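Local coordinates for metal-dependent hydrolase (Lactobacillus plantarum, PDB 2F6K), which probably catalyses the metal-dependent decarboxylation of aminocarboxymuconate semialdehyde, with manganese bound in its amidohydrolase-type barrel, at residues 190-193 against 194-198. Sequence-based numbering, arbitrary orientation.
Sequences YHFF and EKYPN
His191 O accepts a hydrogen bond from Lys195 N, 2.8 Å away (N-H...O angle 157°), and a weak one from Glu194 N. One residue on, Phe192 O takes the amide of Tyr196, with 2.7 Å between that O and Tyr196 N. These bonds make the single turn of helix 192-195. Proline suits the second place beyond the helix, because the bond pattern stops there: Pro197 N has no hydrogen for Phe193 O, and Pro197 O is taken by His235 NE2.

On the inner side, Tyr196 turns the edge carrying CD1 onto the face of the Phe192 ring, 3.9 Å from Phe192 CD2, in a T-shaped pair with planes at 60°. Phe192 CG stands anti to the backbone N (chi1 -174°), which directs the ring so that Tyr196 CD1 lies over its centre, and Tyr141 of helix 138-145 meets both rings. In this TIM-barrel amidohydrolase the turn lies on the link between helix 171-189 and strand 200-203. His191, with positive phi, is the C-prime residue of the Schellman motif closing the longer helix, its N bonded to Leu188 O and Phe192 N to Met187 O; it also occupies the N-cap position of helix 192-195.

Exposed positions suit charged Glu194 and Lys195: the Glu194 carboxylate runs alongside the His191 ring, while Lys195 NZ salt-bridges Glu138. Tyr190 OH bonds Gly64 O of the second subunit.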
loop_
_atom_site.group_PDB
_atom_site.type_symbol
_atom_site.label_atom_id
_atom_site.label_comp_id
_atom_site.label_asym_id
_atom_site.label_seq_id
_atom_site.Cartn_x
_atom_site.Cartn_y
_atom_site.Cartn_z
ATOM N N TYR A 190 -16.349 -15.877 -2.654
ATOM C CA TYR A 190 -16.150 -17.128 -1.934
ATOM C C TYR A 190 -17.413 -17.950 -1.670
ATOM O O TYR A 190 -17.395 -18.878 -0.866
ATOM C CB TYR A 190 -15.409 -16.848 -0.628
ATOM C CG TYR A 190 -13.960 -16.475 -0.860
ATOM C CD1 TYR A 190 -13.088 -17.370 -1.484
ATOM C CD2 TYR A 190 -13.464 -15.219 -0.486
ATOM C CE1 TYR A 190 -11.759 -17.029 -1.733
ATOM C CE2 TYR A 190 -12.132 -14.863 -0.734
ATOM C CZ TYR A 190 -11.285 -15.776 -1.360
ATOM O OH TYR A 190 -9.977 -15.440 -1.633
ATOM N N HIS A 191 -18.502 -17.601 -2.352
ATOM C CA HIS A 191 -19.769 -18.309 -2.231
ATOM C C HIS A 191 -20.243 -18.428 -0.789
ATOM O O HIS A 191 -20.814 -19.444 -0.390
ATOM C CB HIS A 191 -19.637 -19.701 -2.849
ATOM C CG HIS A 191 -18.978 -19.700 -4.195
ATOM N ND1 HIS A 191 -17.619 -19.860 -4.360
ATOM C CD2 HIS A 191 -19.487 -19.507 -5.434
ATOM C CE1 HIS A 191 -17.318 -19.765 -5.643
ATOM N NE2 HIS A 191 -18.434 -19.550 -6.316
ATOM N N PHE A 192 -20.018 -17.374 -0.015
ATOM C CA PHE A 192 -20.398 -17.368 1.386
ATOM C C PHE A 192 -21.877 -17.678 1.636
ATOM O O PHE A 192 -22.210 -18.562 2.433
ATOM C CB PHE A 192 -20.022 -16.018 2.010
ATOM C CG PHE A 192 -20.236 -15.955 3.495
ATOM C CD1 PHE A 192 -21.507 -15.783 4.024
ATOM C CD2 PHE A 192 -19.162 -16.092 4.367
ATOM C CE1 PHE A 192 -21.711 -15.748 5.408
ATOM C CE2 PHE A 192 -19.352 -16.058 5.754
ATOM C CZ PHE A 192 -20.630 -15.885 6.272
ATOM N N PHE A 193 -22.763 -16.961 0.954
ATOM C CA PHE A 193 -24.201 -17.144 1.143
ATOM C C PHE A 193 -24.718 -18.495 0.642
ATOM O O PHE A 193 -25.727 -19.014 1.125
ATOM C CB PHE A 193 -24.925 -15.989 0.459
ATOM C CG PHE A 193 -24.371 -14.640 0.833
ATOM C CD1 PHE A 193 -24.631 -14.087 2.087
ATOM C CD2 PHE A 193 -23.536 -13.951 -0.043
ATOM C CE1 PHE A 193 -24.065 -12.870 2.465
ATOM C CE2 PHE A 193 -22.966 -12.730 0.328
ATOM C CZ PHE A 193 -23.232 -12.190 1.590
ATOM N N GLU A 194 -24.003 -19.060 -0.321
ATOM C CA GLU A 194 -24.335 -20.346 -0.910
ATOM C C GLU A 194 -23.902 -21.451 0.059
ATOM O O GLU A 194 -24.639 -22.403 0.296
ATOM C CB GLU A 194 -23.591 -20.462 -2.236
ATOM C CG GLU A 194 -23.894 -21.660 -3.101
ATOM C CD GLU A 194 -23.183 -21.552 -4.453
ATOM O OE1 GLU A 194 -23.476 -20.602 -5.211
ATOM O OE2 GLU A 194 -22.323 -22.402 -4.762
ATOM N N LYS A 195 -22.714 -21.301 0.640
ATOM C CA LYS A 195 -22.181 -22.294 1.569
ATOM C C LYS A 195 -22.716 -22.178 3.001
ATOM O O LYS A 195 -22.790 -23.178 3.725
ATOM C CB LYS A 195 -20.646 -22.228 1.592
ATOM C CG LYS A 195 -19.973 -22.584 0.269
ATOM C CD LYS A 195 -18.511 -22.973 0.478
ATOM C CE LYS A 195 -17.701 -21.839 1.074
ATOM N NZ LYS A 195 -16.317 -22.256 1.437
ATOM N N TYR A 196 -23.079 -20.969 3.417
ATOM C CA TYR A 196 -23.602 -20.769 4.766
ATOM C C TYR A 196 -24.935 -20.030 4.707
ATOM O O TYR A 196 -25.079 -18.941 5.267
ATOM C CB TYR A 196 -22.595 -19.983 5.608
ATOM C CG TYR A 196 -21.189 -20.517 5.484
ATOM C CD1 TYR A 196 -20.226 -19.831 4.746
ATOM C CD2 TYR A 196 -20.836 -21.748 6.042
ATOM C CE1 TYR A 196 -18.945 -20.360 4.561
ATOM C CE2 TYR A 196 -19.560 -22.288 5.864
ATOM C CZ TYR A 196 -18.621 -21.592 5.123
ATOM O OH TYR A 196 -17.369 -22.132 4.935
ATOM N N PRO A 197 -25.937 -20.639 4.048
ATOM C CA PRO A 197 -27.287 -20.096 3.867
ATOM C C PRO A 197 -28.043 -19.801 5.154
ATOM O O PRO A 197 -28.931 -18.952 5.176
ATOM C CB PRO A 197 -27.977 -21.179 3.047
ATOM C CG PRO A 197 -27.386 -22.420 3.622
ATOM C CD PRO A 197 -25.911 -22.066 3.668
ATOM N N ASN A 198 -27.679 -20.494 6.223
ATOM C CA ASN A 198 -28.351 -20.337 7.502
ATOM C C ASN A 198 -27.932 -19.120 8.300
ATOM O O ASN A 198 -28.627 -18.723 9.239
ATOM C CB ASN A 198 -28.158 -21.607 8.325
ATOM C CG ASN A 198 -28.628 -22.834 7.580
ATOM O OD1 ASN A 198 -29.808 -22.935 7.231
ATOM N ND2 ASN A 198 -27.709 -23.765 7.307
#